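PDB 1ZJ8: probable ferredoxin-dependent nitrite reductase NirA from Mycobacterium tuberculosis, which reduces sulfite to sulfide with electrons from ferredoxin, using a siroheme and a [4Fe-4S] cluster, for the biosynthesis of sulfur-containing amino acids and cofactors. Local coordinates for residues A[357-362]-A[389-394]; A[120-125]-A[368-373]; A[181-186]-A[226-231]; A[466-471]-A[482-487]. All blocks are in the same frame, centred on the assembly; numbering follows the deposited sequence.

Interaction 1: residues A[357-362]-A[389-394]; sequences VAPIAG and YQKLVI. With SRM (siroheme), chain E.
Gln390 meets Ala361 because its first torsion sets CG beside the backbone N and opposite the carbonyl carbon (chi1 -47°), and the chain then runs out extended (chi2 168°). Gln390 OE1 ends up beside the Ala361 backbone, 3.4 Å from Ala361 CA, while Gln390 CB lies against Gly362. The nitrogen of the same amide turns to the cofactor: Gln390 NE2 is 3.4 Å from O3B, a carboxylate oxygen of the siroheme, and hydrogen-bonds to the carbonyl O of Ala427. At the far end the segments pair as antiparallel strands. Val357 and Leu392 form a hydrogen-bonded pair, in which Val357 N donates to Leu392 O at 2.9 Å and Leu392 N returns a weak bond to Val357 O at 3.4 Å. Their side chains share one face of the sheet, Val357 CG2 touching Leu392 CG at 4.1 Å. Where the chain leaves the strand, Pro359 sets CG against Leu392 CD2, 4.1 Å away. Lys391 lays CB and CG past Val357 O and Ala358 CA. Residues 357-362 carry the chain from strand 353-357 in one five-stranded sheet to strand 363-365 in the other. Chemically, the contact grades from a backbone-bonded strand pair with apolar side chains to a polar amide in the siroheme pocket, where the bond to Ala427 O probably fixes how that amide faces the cofactor's carboxylate.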
loop_
_atom_site.group_PDB
_atom_site.type_symbol
_atom_site.label_atom_id
_atom_site.label_comp_id
_atom_site.label_asym_id
_atom_site.label_seq_id
_atom_site.Cartn_x
_atom_site.Cartn_y
_atom_site.Cartn_z
ATOM N N VAL A 357 -3.685 -12.979 10.727
ATOM C CA VAL A 357 -2.993 -14.064 10.050
ATOM C C VAL A 357 -2.089 -13.530 8.973
ATOM O O VAL A 357 -2.331 -12.469 8.402
ATOM C CB VAL A 357 -3.936 -15.078 9.383
ATOM C CG1 VAL A 357 -4.575 -15.954 10.420
ATOM C CG2 VAL A 357 -4.992 -14.392 8.525
ATOM N N ALA A 358 -1.053 -14.301 8.683
ATOM C CA ALA A 358 0.015 -13.858 7.798
ATOM C C ALA A 358 0.130 -14.806 6.633
ATOM O O ALA A 358 0.676 -15.892 6.773
ATOM C CB ALA A 358 1.370 -13.799 8.538
ATOM N N PRO A 359 -0.361 -14.381 5.468
ATOM C CA PRO A 359 -0.041 -15.124 4.277
ATOM C C PRO A 359 1.409 -14.806 3.907
ATOM O O PRO A 359 2.146 -14.253 4.735
ATOM C CB PRO A 359 -1.045 -14.597 3.251
ATOM C CG PRO A 359 -1.618 -13.317 3.829
ATOM C CD PRO A 359 -1.179 -13.179 5.217
ATOM N N ILE A 360 1.825 -15.169 2.699
ATOM C CA ILE A 360 3.145 -14.846 2.211
ATOM C C ILE A 360 3.004 -13.701 1.209
ATOM O O ILE A 360 2.564 -13.900 0.073
ATOM C CB ILE A 360 3.790 -16.079 1.540
ATOM C CG1 ILE A 360 4.117 -17.155 2.582
ATOM C CG2 ILE A 360 5.046 -15.667 0.772
ATOM C CD1 ILE A 360 4.784 -18.400 2.019
ATOM N N ALA A 361 3.375 -12.501 1.641
ATOM C CA ALA A 361 3.365 -11.321 0.799
ATOM C C ALA A 361 2.026 -11.125 0.148
ATOM O O ALA A 361 1.974 -10.941 -1.037
ATOM C CB ALA A 361 4.422 -11.440 -0.265
ATOM N N GLY A 362 0.942 -11.233 0.915
ATOM C CA GLY A 362 -0.403 -10.917 0.432
ATOM C C GLY A 362 -1.077 -11.954 -0.458
ATOM O O GLY A 362 -2.253 -11.796 -0.808
ATOM N N TYR A 389 0.019 -4.146 5.803
ATOM C CA TYR A 389 1.231 -4.969 5.704
ATOM C C TYR A 389 0.922 -6.292 5.016
ATOM O O TYR A 389 1.627 -7.293 5.224
ATOM C CB TYR A 389 1.854 -5.143 7.086
ATOM C CG TYR A 389 2.452 -3.829 7.555
ATOM C CD1 TYR A 389 1.700 -2.933 8.313
ATOM C CD2 TYR A 389 3.749 -3.449 7.172
ATOM C CE1 TYR A 389 2.229 -1.718 8.700
ATOM C CE2 TYR A 389 4.282 -2.240 7.563
ATOM C CZ TYR A 389 3.523 -1.381 8.326
ATOM O OH TYR A 389 4.038 -0.166 8.721
ATOM N N GLN A 390 -0.135 -6.250 4.190
ATOM C CA GLN A 390 -0.586 -7.345 3.331
ATOM C C GLN A 390 -1.052 -8.565 4.131
ATOM O O GLN A 390 -0.778 -9.719 3.760
ATOM C CB GLN A 390 0.499 -7.769 2.341
ATOM C CG GLN A 390 1.188 -6.661 1.611
ATOM C CD GLN A 390 2.418 -7.166 0.888
ATOM O OE1 GLN A 390 3.196 -7.954 1.443
ATOM N NE2 GLN A 390 2.600 -6.732 -0.357
ATOM N N LYS A 391 -1.758 -8.295 5.223
ATOM C CA LYS A 391 -2.227 -9.327 6.139
ATOM C C LYS A 391 -3.725 -9.198 6.316
ATOM O O LYS A 391 -4.340 -8.269 5.789
ATOM C CB LYS A 391 -1.477 -9.220 7.467
ATOM C CG LYS A 391 -0.033 -9.814 7.393
ATOM C CD LYS A 391 1.080 -8.802 7.612
ATOM C CE LYS A 391 2.500 -9.385 7.371
ATOM N NZ LYS A 391 3.058 -9.313 5.990
ATOM N N LEU A 392 -4.339 -10.143 7.014
ATOM C CA LEU A 392 -5.755 -9.976 7.356
ATOM C C LEU A 392 -6.072 -10.337 8.789
ATOM O O LEU A 392 -5.512 -11.281 9.335
ATOM C CB LEU A 392 -6.682 -10.738 6.395
ATOM C CG LEU A 392 -6.153 -11.882 5.541
ATOM C CD1 LEU A 392 -7.321 -12.584 4.811
ATOM C CD2 LEU A 392 -5.146 -11.394 4.520
ATOM N N VAL A 393 -6.995 -9.578 9.375
ATOM C CA VAL A 393 -7.451 -9.861 10.726
ATOM C C VAL A 393 -8.971 -9.958 10.818
ATOM O O VAL A 393 -9.689 -9.146 10.240
ATOM C CB VAL A 393 -6.818 -8.881 11.767
ATOM C CG1 VAL A 393 -6.102 -7.735 11.082
ATOM C CG2 VAL A 393 -7.831 -8.394 12.789
ATOM N N ILE A 394 -9.431 -10.974 11.552
ATOM C CA ILE A 394 -10.853 -11.244 11.816
ATOM C C ILE A 394 -11.235 -10.784 13.217
ATOM O O ILE A 394 -10.584 -11.178 14.169
ATOM C CB ILE A 394 -11.153 -12.768 11.823
ATOM C CG1 ILE A 394 -10.397 -13.530 10.725
ATOM C CG2 ILE A 394 -12.655 -13.027 11.693
ATOM C CD1 ILE A 394 -10.879 -13.245 9.341
HETATM FE FE SRM E . 1.914 1.040 -6.526
HETATM C CHA SRM E . 2.359 1.696 -9.849
HETATM C CHB SRM E . 1.487 -2.205 -7.239
HETATM C CHC SRM E . 1.444 0.429 -3.364
HETATM C CHD SRM E . 4.320 3.389 -5.735
HETATM N NA SRM E . 1.727 -0.004 -8.221
HETATM C C1A SRM E . 1.812 0.445 -9.493
HETATM C C2A SRM E . 1.270 -0.512 -10.510
HETATM C CMA SRM E . -0.134 -0.129 -10.861
HETATM C CDA SRM E . 2.178 -0.673 -11.698
HETATM C CEA SRM E . 1.833 -0.003 -12.990
HETATM O O3A SRM E . 1.776 1.230 -13.022
HETATM O O4A SRM E . 1.601 -0.667 -14.011
HETATM C C3A SRM E . 1.305 -1.780 -9.727
HETATM C CAA SRM E . 0.146 -2.688 -9.965
HETATM C CBA SRM E . 0.615 -3.562 -11.097
HETATM C CCA SRM E . 0.017 -4.928 -11.000
HETATM O O1A SRM E . -0.082 -5.466 -9.876
HETATM O O2A SRM E . -0.387 -5.479 -12.052
HETATM C C4A SRM E . 1.495 -1.318 -8.323
HETATM N NB SRM E . 1.389 -0.572 -5.530
HETATM C C1B SRM E . 1.199 -1.831 -5.929
HETATM C C2B SRM E . 0.650 -2.757 -4.881
HETATM C CMB SRM E . -0.374 -3.733 -5.388
HETATM C CDB SRM E . 1.799 -3.532 -4.328
HETATM C CEB SRM E . 1.523 -4.540 -3.270
HETATM O O3B SRM E . 1.660 -5.768 -3.462
HETATM O O4B SRM E . 1.140 -4.110 -2.183
HETATM C C3B SRM E . 0.146 -1.731 -3.889
HETATM C CAB SRM E . -1.263 -1.310 -4.216
HETATM C CBB SRM E . -1.989 -0.798 -3.009
HETATM C CCB SRM E . -3.295 -0.177 -3.414
HETATM O O1B SRM E . -4.355 -0.777 -3.252
HETATM O O2B SRM E . -3.341 0.954 -3.886
HETATM C C4B SRM E . 1.017 -0.560 -4.253
HETATM N NC SRM E . 2.789 1.663 -4.920
HETATM C C1C SRM E . 2.341 1.442 -3.667
HETATM C C2C SRM E . 3.121 2.035 -2.684
HETATM C CDC SRM E . 3.119 1.819 -1.208
HETATM C CEC SRM E . 2.210 2.576 -0.320
HETATM O O3C SRM E . 1.297 3.279 -0.810
HETATM O O4C SRM E . 2.433 2.468 0.894
HETATM C C3C SRM E . 3.963 2.830 -3.402
HETATM C CAC SRM E . 4.967 3.664 -2.674
HETATM C CBC SRM E . 4.520 4.855 -1.853
HETATM C CCC SRM E . 4.264 6.024 -2.787
HETATM O O1C SRM E . 3.270 6.019 -3.563
HETATM O O2C SRM E . 5.099 6.965 -2.759
HETATM C C4C SRM E . 3.704 2.645 -4.736
HETATM N ND SRM E . 2.842 2.515 -7.554
HETATM C C1D SRM E . 3.890 3.193 -7.060
HETATM C C2D SRM E . 4.618 3.749 -8.129
HETATM C CAD SRM E . 5.428 5.026 -7.992
HETATM C CBD SRM E . 4.768 6.331 -8.311
HETATM C CCD SRM E . 5.428 7.662 -8.089
HETATM O O1D SRM E . 4.910 8.414 -7.233
HETATM O O2D SRM E . 6.457 7.999 -8.734
HETATM C C3D SRM E . 3.960 3.376 -9.288
HETATM C CDD SRM E . 4.083 4.073 -10.616
HETATM C CED SRM E . 3.397 5.386 -10.924
HETATM O O3D SRM E . 2.514 5.835 -10.193
HETATM O O4D SRM E . 3.704 6.050 -11.925
HETATM C C4D SRM E . 2.863 2.616 -8.918
#

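Interaction 2: residues A[120-125]-A[368-373]; sequences ALRTLG and ILTAVA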
loop_
_atom_site.group_PDB
_atom_site.type_symbol
_atom_site.label_atom_id
_atom_site.label_comp_id
_atom_site.label_asym_id
_atom_site.label_seq_id
_atom_site.Cartn_x
_atom_site.Cartn_y
_atom_site.Cartn_z
ATOM N N ALA A 120 -19.392 -9.700 2.027
ATOM C CA ALA A 120 -18.563 -9.005 1.063
ATOM C C ALA A 120 -17.305 -9.812 0.756
ATOM O O ALA A 120 -16.856 -9.851 -0.392
ATOM C CB ALA A 120 -18.200 -7.605 1.579
ATOM N N LEU A 121 -16.739 -10.445 1.782
ATOM C CA LEU A 121 -15.543 -11.269 1.632
ATOM C C LEU A 121 -15.838 -12.511 0.772
ATOM O O LEU A 121 -15.002 -12.931 -0.038
ATOM C CB LEU A 121 -15.015 -11.685 3.004
ATOM C CG LEU A 121 -13.642 -12.387 2.974
ATOM C CD1 LEU A 121 -12.533 -11.365 2.751
ATOM C CD2 LEU A 121 -13.377 -13.241 4.232
ATOM N N ARG A 122 -17.034 -13.077 0.938
ATOM C CA ARG A 122 -17.485 -14.189 0.107
ATOM C C ARG A 122 -17.641 -13.808 -1.372
ATOM O O ARG A 122 -17.259 -14.579 -2.271
ATOM C CB ARG A 122 -18.797 -14.724 0.639
ATOM C CG ARG A 122 -19.286 -15.935 -0.116
ATOM C CD ARG A 122 -20.643 -16.356 0.379
ATOM N NE ARG A 122 -20.711 -16.379 1.838
ATOM C CZ ARG A 122 -20.170 -17.329 2.593
ATOM N NH1 ARG A 122 -19.501 -18.346 2.031
ATOM N NH2 ARG A 122 -20.292 -17.262 3.920
ATOM N N THR A 123 -18.210 -12.628 -1.611
ATOM C CA THR A 123 -18.389 -12.108 -2.959
ATOM C C THR A 123 -17.014 -11.958 -3.626
ATOM O O THR A 123 -16.786 -12.493 -4.704
ATOM C CB THR A 123 -19.159 -10.753 -2.916
ATOM O OG1 THR A 123 -20.439 -10.938 -2.274
ATOM C CG2 THR A 123 -19.336 -10.147 -4.342
ATOM N N LEU A 124 -16.099 -11.270 -2.954
ATOM C CA LEU A 124 -14.716 -11.188 -3.397
ATOM C C LEU A 124 -14.148 -12.553 -3.777
ATOM O O LEU A 124 -13.434 -12.688 -4.768
ATOM C CB LEU A 124 -13.861 -10.582 -2.288
ATOM C CG LEU A 124 -13.693 -9.066 -2.337
ATOM C CD1 LEU A 124 -14.812 -8.349 -3.113
ATOM C CD2 LEU A 124 -13.596 -8.510 -0.908
ATOM N N GLY A 125 -14.472 -13.562 -2.985
ATOM C CA GLY A 125 -13.936 -14.890 -3.208
ATOM C C GLY A 125 -14.460 -15.510 -4.479
ATOM O O GLY A 125 -13.708 -16.121 -5.236
ATOM N N ILE A 368 -9.562 -19.362 -1.221
ATOM C CA ILE A 368 -9.168 -19.085 0.158
ATOM C C ILE A 368 -10.074 -18.040 0.806
ATOM O O ILE A 368 -10.525 -18.222 1.946
ATOM C CB ILE A 368 -7.696 -18.682 0.276
ATOM C CG1 ILE A 368 -6.834 -19.936 0.149
ATOM C CG2 ILE A 368 -7.421 -18.010 1.641
ATOM C CD1 ILE A 368 -5.359 -19.658 0.094
ATOM N N LEU A 369 -10.334 -16.950 0.091
ATOM C CA LEU A 369 -11.185 -15.889 0.624
ATOM C C LEU A 369 -12.572 -16.443 0.957
ATOM O O LEU A 369 -13.189 -16.073 1.973
ATOM C CB LEU A 369 -11.303 -14.723 -0.382
ATOM C CG LEU A 369 -10.038 -13.886 -0.614
ATOM C CD1 LEU A 369 -10.215 -12.886 -1.757
ATOM C CD2 LEU A 369 -9.656 -13.132 0.643
ATOM N N THR A 370 -13.059 -17.336 0.100
ATOM C CA THR A 370 -14.373 -17.909 0.317
ATOM C C THR A 370 -14.278 -18.834 1.509
ATOM O O THR A 370 -15.159 -18.834 2.371
ATOM C CB THR A 370 -14.942 -18.577 -0.949
ATOM O OG1 THR A 370 -14.898 -17.626 -2.015
ATOM C CG2 THR A 370 -16.413 -18.988 -0.755
ATOM N N ALA A 371 -13.180 -19.577 1.587
ATOM C CA ALA A 371 -12.955 -20.492 2.714
ATOM C C ALA A 371 -12.976 -19.762 4.067
ATOM O O ALA A 371 -13.547 -20.275 5.053
ATOM C CB ALA A 371 -11.651 -21.230 2.521
ATOM N N VAL A 372 -12.356 -18.579 4.092
ATOM C CA VAL A 372 -12.296 -17.733 5.289
ATOM C C VAL A 372 -13.696 -17.223 5.660
ATOM O O VAL A 372 -14.046 -17.137 6.838
ATOM C CB VAL A 372 -11.342 -16.495 5.093
ATOM C CG1 VAL A 372 -11.461 -15.515 6.271
ATOM C CG2 VAL A 372 -9.890 -16.923 4.897
ATOM N N ALA A 373 -14.496 -16.891 4.653
ATOM C CA ALA A 373 -15.855 -16.416 4.905
ATOM C C ALA A 373 -16.680 -17.446 5.668
ATOM O O ALA A 373 -17.439 -17.076 6.568
ATOM C CB ALA A 373 -16.539 -16.030 3.605
#
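Apolar contacts carry most of this helix pair, with Leu121 burying the most surface. Its CG stands anti to the backbone N (chi1 -172°), and the two methyls then divide the work: Leu121 CD1 meets Leu369 CD2 at 4.0 Å, these side chains crossing at about a right angle, while Leu121 CD2 packs on Val372 CG1 at 3.6 Å. Leu124 adds a looser touch, its CB 4.3 Å from Leu369 CD1. Backbone packing comes next. Gly125 has no side chain to separate the helices, and its CA rests against Leu369 CB and the Thr370 hydroxyl; the segment axes approach to 7.5 Å and run nearly antiparallel, at 155°. Thr370 OG1 spends its hydrogen bond on Gly366 O, one turn back in its own helix. The polar component lies at the edge of the contact. The Arg122 guanidinium has Ala373 CB over one face, 3.8 Å above the plane and offset toward the rim, and Arg122 NH1 forms a salt bridge with Asp374. No hydrogen bond joins the two segments. Helix 118-131 of one ferredoxin-like half domain is thereby packed on helix 366-379 of the other; Leu121 and Val372 also press on Ile384 of strand 384-386, Leu121 and Leu124 rest on Leu116 of strand 115-116, and Leu124 reaches Leu161 of helix 154-162.

Interaction 3: residues A[181-186]-A[226-231]; sequences GSPLAG and LQDVAH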
loop_
_atom_site.group_PDB
_atom_site.type_symbol
_atom_site.label_atom_id
_atom_site.label_comp_id
_atom_site.label_asym_id
_atom_site.label_seq_id
_atom_site.Cartn_x
_atom_site.Cartn_y
_atom_site.Cartn_z
ATOM N N GLY A 181 -6.971 2.689 7.205
ATOM C CA GLY A 181 -7.472 2.711 8.584
ATOM C C GLY A 181 -6.881 1.615 9.461
ATOM O O GLY A 181 -6.439 0.580 8.953
ATOM N N SER A 182 -6.871 1.840 10.777
ATOM C CA SER A 182 -6.483 0.793 11.716
ATOM C C SER A 182 -7.344 -0.440 11.503
ATOM O O SER A 182 -8.589 -0.361 11.562
ATOM C CB SER A 182 -6.662 1.231 13.167
ATOM O OG SER A 182 -6.648 0.112 14.035
ATOM N N PRO A 183 -6.695 -1.584 11.258
ATOM C CA PRO A 183 -7.368 -2.872 11.236
ATOM C C PRO A 183 -8.134 -3.197 12.497
ATOM O O PRO A 183 -8.876 -4.169 12.494
ATOM C CB PRO A 183 -6.201 -3.868 11.118
ATOM C CG PRO A 183 -5.141 -3.139 10.485
ATOM C CD PRO A 183 -5.265 -1.719 10.957
ATOM N N LEU A 184 -7.909 -2.450 13.578
ATOM C CA LEU A 184 -8.663 -2.637 14.832
ATOM C C LEU A 184 -9.390 -1.376 15.248
ATOM O O LEU A 184 -9.597 -1.132 16.436
ATOM C CB LEU A 184 -7.735 -3.106 15.957
ATOM C CG LEU A 184 -7.689 -4.629 15.995
ATOM C CD1 LEU A 184 -6.566 -5.159 15.101
ATOM C CD2 LEU A 184 -7.535 -5.093 17.416
ATOM N N ALA A 185 -9.789 -0.580 14.266
ATOM C CA ALA A 185 -10.512 0.642 14.541
ATOM C C ALA A 185 -11.809 0.312 15.305
ATOM O O ALA A 185 -12.618 -0.504 14.844
ATOM C CB ALA A 185 -10.800 1.358 13.256
ATOM N N GLY A 186 -11.975 0.907 16.487
ATOM C CA GLY A 186 -13.153 0.674 17.320
ATOM C C GLY A 186 -13.106 -0.502 18.282
ATOM O O GLY A 186 -14.045 -0.704 19.063
ATOM N N LEU A 226 -4.256 4.604 15.997
ATOM C CA LEU A 226 -2.955 3.949 16.273
ATOM C C LEU A 226 -1.984 4.325 15.155
ATOM O O LEU A 226 -2.408 4.728 14.084
ATOM C CB LEU A 226 -3.082 2.412 16.283
ATOM C CG LEU A 226 -3.792 1.709 17.433
ATOM C CD1 LEU A 226 -3.875 0.201 17.165
ATOM C CD2 LEU A 226 -3.083 1.991 18.743
ATOM N N GLN A 227 -0.690 4.173 15.382
ATOM C CA GLN A 227 0.296 4.307 14.296
ATOM C C GLN A 227 0.515 2.938 13.637
ATOM O O GLN A 227 1.596 2.377 13.758
ATOM C CB GLN A 227 1.642 4.836 14.828
ATOM C CG GLN A 227 1.633 6.243 15.463
ATOM C CD GLN A 227 2.872 6.465 16.359
ATOM O OE1 GLN A 227 4.001 6.443 15.873
ATOM N NE2 GLN A 227 2.656 6.657 17.656
ATOM N N ASP A 228 -0.523 2.405 12.975
ATOM C CA ASP A 228 -0.454 1.102 12.275
ATOM C C ASP A 228 -0.736 1.227 10.779
ATOM O O ASP A 228 -1.113 0.253 10.132
ATOM C CB ASP A 228 -1.414 0.089 12.910
ATOM C CG ASP A 228 -2.854 0.574 12.941
ATOM O OD1 ASP A 228 -3.186 1.550 12.232
ATOM O OD2 ASP A 228 -3.647 -0.013 13.703
ATOM N N VAL A 229 -0.542 2.429 10.237
ATOM C CA VAL A 229 -0.904 2.756 8.851
ATOM C C VAL A 229 0.217 3.492 8.082
ATOM O O VAL A 229 -0.039 4.264 7.156
ATOM C CB VAL A 229 -2.222 3.611 8.807
ATOM C CG1 VAL A 229 -3.411 2.825 9.352
ATOM C CG2 VAL A 229 -2.060 4.922 9.575
ATOM N N ALA A 230 1.462 3.239 8.444
ATOM C CA ALA A 230 2.604 3.742 7.681
ATOM C C ALA A 230 2.336 5.172 7.251
ATOM O O ALA A 230 2.403 5.507 6.070
ATOM C CB ALA A 230 2.875 2.843 6.459
ATOM N N HIS A 231 2.015 6.019 8.213
ATOM C CA HIS A 231 1.544 7.354 7.887
ATOM C C HIS A 231 2.648 8.222 7.358
ATOM O O HIS A 231 2.431 9.016 6.448
ATOM C CB HIS A 231 0.915 8.013 9.097
ATOM C CG HIS A 231 1.839 8.170 10.266
ATOM N ND1 HIS A 231 2.393 9.384 10.618
ATOM C CD2 HIS A 231 2.252 7.285 11.199
ATOM C CE1 HIS A 231 3.122 9.233 11.708
ATOM N NE2 HIS A 231 3.045 7.972 12.087
#
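Ser182 and Asp228 face each other across two loops, hydroxyl to carboxylate. Ser182 turns its OG anti to the backbone N (chi1 163°), and Ser182 OG donates to Asp228 OD2, 3.0 Å away, which accepts through its syn lone pair, on the side of OD1. Asp228 reaches the serine with CG placed between its own backbone N and carbonyl carbon (chi1 57°); Asp228 OD1 then lies 3.4 Å from Ser182 CA, so both carboxylate oxygens sit against the one residue. Pro183 and Asp228 approach head-on, Pro183 CD lying 3.6 Å from Asp228 OD2. The serine oxygen also works as an acceptor: Leu184 N donates to Ser182 OG at 2.9 Å, which makes an ST turn and gives the hydroxyl a role in both loops. Strands 176-181 and 219-224 are parallel neighbours in a mixed sheet, joined through helix 196-206 in a beta-alpha-beta crossover, and the contact ties together the loops that leave their C-terminal ends. Asp228 has further partners, since OD2 is also bonded by His342 NE2 and OD1 by Ser224 OG; several polar groups therefore grip this buried carboxylate and probably stabilise its charge. On one flank of Asp228, Val229 CG1 lies on the backbone of Gly181, 3.7 Å from Gly181 C. On the other, Leu226 CD1 lies 4.2 Å from Ser182 OG.

Interaction 4: residues A[466-471]-A[482-487]; sequences PITVNI and QIADIG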
loop_
_atom_site.group_PDB
_atom_site.type_symbol
_atom_site.label_atom_id
_atom_site.label_comp_id
_atom_site.label_asym_id
_atom_site.label_seq_id
_atom_site.Cartn_x
_atom_site.Cartn_y
_atom_site.Cartn_z
ATOM N N PRO A 466 12.729 -8.561 15.277
ATOM C CA PRO A 466 12.293 -8.917 13.912
ATOM C C PRO A 466 13.069 -8.195 12.817
ATOM O O PRO A 466 13.313 -6.989 12.952
ATOM C CB PRO A 466 10.857 -8.396 13.876
ATOM C CG PRO A 466 10.882 -7.181 14.785
ATOM C CD PRO A 466 11.899 -7.482 15.853
ATOM N N ILE A 467 13.417 -8.915 11.743
ATOM C CA ILE A 467 14.094 -8.340 10.569
ATOM C C ILE A 467 13.156 -8.237 9.370
ATOM O O ILE A 467 12.930 -9.199 8.661
ATOM C CB ILE A 467 15.338 -9.170 10.142
ATOM C CG1 ILE A 467 16.396 -9.149 11.240
ATOM C CG2 ILE A 467 15.944 -8.630 8.821
ATOM C CD1 ILE A 467 16.248 -10.261 12.233
ATOM N N THR A 468 12.645 -7.044 9.130
ATOM C CA THR A 468 11.714 -6.819 8.028
ATOM C C THR A 468 12.450 -6.905 6.692
ATOM O O THR A 468 13.562 -6.436 6.574
ATOM C CB THR A 468 10.964 -5.454 8.164
ATOM O OG1 THR A 468 11.885 -4.361 8.097
ATOM C CG2 THR A 468 10.228 -5.385 9.471
ATOM N N VAL A 469 11.822 -7.539 5.710
ATOM C CA VAL A 469 12.416 -7.762 4.394
ATOM C C VAL A 469 11.395 -7.401 3.328
ATOM O O VAL A 469 10.318 -8.010 3.262
ATOM C CB VAL A 469 12.838 -9.245 4.176
ATOM C CG1 VAL A 469 13.370 -9.456 2.748
ATOM C CG2 VAL A 469 13.865 -9.704 5.226
ATOM N N ASN A 470 11.724 -6.425 2.488
ATOM C CA ASN A 470 10.805 -5.983 1.427
ATOM C C ASN A 470 11.422 -6.169 0.037
ATOM O O ASN A 470 12.503 -5.634 -0.243
ATOM C CB ASN A 470 10.421 -4.522 1.621
ATOM C CG ASN A 470 9.641 -4.283 2.903
ATOM O OD1 ASN A 470 9.417 -5.193 3.681
ATOM N ND2 ASN A 470 9.227 -3.047 3.123
ATOM N N ILE A 471 10.727 -6.925 -0.822
ATOM C CA ILE A 471 11.199 -7.242 -2.173
ATOM C C ILE A 471 10.390 -6.482 -3.218
ATOM O O ILE A 471 9.209 -6.752 -3.434
ATOM C CB ILE A 471 11.086 -8.748 -2.477
ATOM C CG1 ILE A 471 11.470 -9.595 -1.253
ATOM C CG2 ILE A 471 11.958 -9.108 -3.688
ATOM C CD1 ILE A 471 11.573 -11.097 -1.533
ATOM N N GLN A 482 12.751 1.469 1.126
ATOM C CA GLN A 482 13.674 2.294 1.884
ATOM C C GLN A 482 13.375 2.245 3.354
ATOM O O GLN A 482 14.070 2.886 4.140
ATOM C CB GLN A 482 13.650 3.758 1.401
ATOM C CG GLN A 482 13.946 3.974 -0.093
ATOM C CD GLN A 482 12.708 3.839 -0.951
ATOM O OE1 GLN A 482 11.743 3.179 -0.560
ATOM N NE2 GLN A 482 12.721 4.475 -2.123
ATOM N N ILE A 483 12.348 1.499 3.740
ATOM C CA ILE A 483 11.961 1.463 5.146
ATOM C C ILE A 483 11.914 0.035 5.660
ATOM O O ILE A 483 11.092 -0.294 6.507
ATOM C CB ILE A 483 10.623 2.216 5.369
ATOM C CG1 ILE A 483 9.482 1.572 4.573
ATOM C CG2 ILE A 483 10.773 3.671 4.964
ATOM C CD1 ILE A 483 8.192 2.319 4.668
ATOM N N ALA A 484 12.808 -0.804 5.147
ATOM C CA ALA A 484 12.918 -2.197 5.572
ATOM C C ALA A 484 14.267 -2.332 6.182
ATOM O O ALA A 484 15.163 -1.598 5.820
ATOM C CB ALA A 484 12.821 -3.121 4.378
ATOM N N ASP A 485 14.419 -3.264 7.110
ATOM C CA ASP A 485 15.741 -3.613 7.584
ATOM C C ASP A 485 16.545 -4.126 6.388
ATOM O O ASP A 485 17.674 -3.689 6.193
ATOM C CB ASP A 485 15.668 -4.631 8.723
ATOM C CG ASP A 485 15.075 -4.037 10.002
ATOM O OD1 ASP A 485 15.159 -2.794 10.211
ATOM O OD2 ASP A 485 14.499 -4.827 10.789
ATOM N N ILE A 486 15.953 -5.005 5.574
ATOM C CA ILE A 486 16.556 -5.421 4.324
ATOM C C ILE A 486 15.602 -5.148 3.155
ATOM O O ILE A 486 14.637 -5.872 2.952
ATOM C CB ILE A 486 16.926 -6.905 4.361
ATOM C CG1 ILE A 486 17.724 -7.211 5.625
ATOM C CG2 ILE A 486 17.732 -7.282 3.106
ATOM C CD1 ILE A 486 18.123 -8.635 5.772
ATOM N N GLY A 487 15.878 -4.103 2.385
ATOM C CA GLY A 487 15.047 -3.744 1.243
ATOM C C GLY A 487 15.745 -4.141 -0.032
ATOM O O GLY A 487 16.964 -4.030 -0.131
#
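The Asn470 amide offers one flat face to Ala484: the alanine CB stands almost straight above Asn470 CG, at 3.7 Å. Its nitrogen, Asn470 ND2, hydrogen-bonds to Arg480 O in the connection between the segments. The other flat group, the Asp485 carboxylate, turns OD2 to the first segment and takes a weak 3.3 Å bond from Thr468 N. Asn470 lies in, and Asp485 just before, a parallel strand pair in the mixed sheet of the 4Fe-4S domain, with Val469 opposite Ile486 and Asn470 opposite Gly487. Ile486 N donates to Thr468 O, and Ile486 O receives Asn470 N at 3.0 Å. On the face bearing Val469 and Ile486, Val469 CG2 lies 4.2 Å from Ile486 CB; before the strand begins, Ile467 CG2 packs obliquely on Ile486 CD1 at 3.7 Å, and Phe553 of helix 553-559 covers both isoleucines. The connection joining these strands holds Cys474 and Cys478 of the cluster site, so the pairing closes the base of that loop. Thr468 locks the entry to the second strand: placed between its backbone N and carbonyl carbon (chi1 63°), Thr468 OG1 accepts a nearly straight bond from Asp485 N, 2.9 Å away.

In the fold
Interaction 1 lies between the others and touches two of them. Its Ile394 CD1 packs on Val372 CG1 of interaction 2 at 3.9 Å, joining strand 392-397 to the helix pair, and Val393 CG1 meets Pro183 CB of interaction 3, also at 3.9 Å. Interaction 4 stays separate, its nearest atoms about 6 Å from both interaction 1 and interaction 3. Interactions 1 and 4 come close to the metal centres: the side chains of Gln390 and Asn470 lie about 6 and 8 Å from that of Cys428, a probable cluster ligand. Gln390 lines the siroheme pocket itself; from the siroheme, the side chains of Ile483 in interaction 4, Val229 in interaction 3 and Leu124 in interaction 2 are about 7, 9 and 12 Å away.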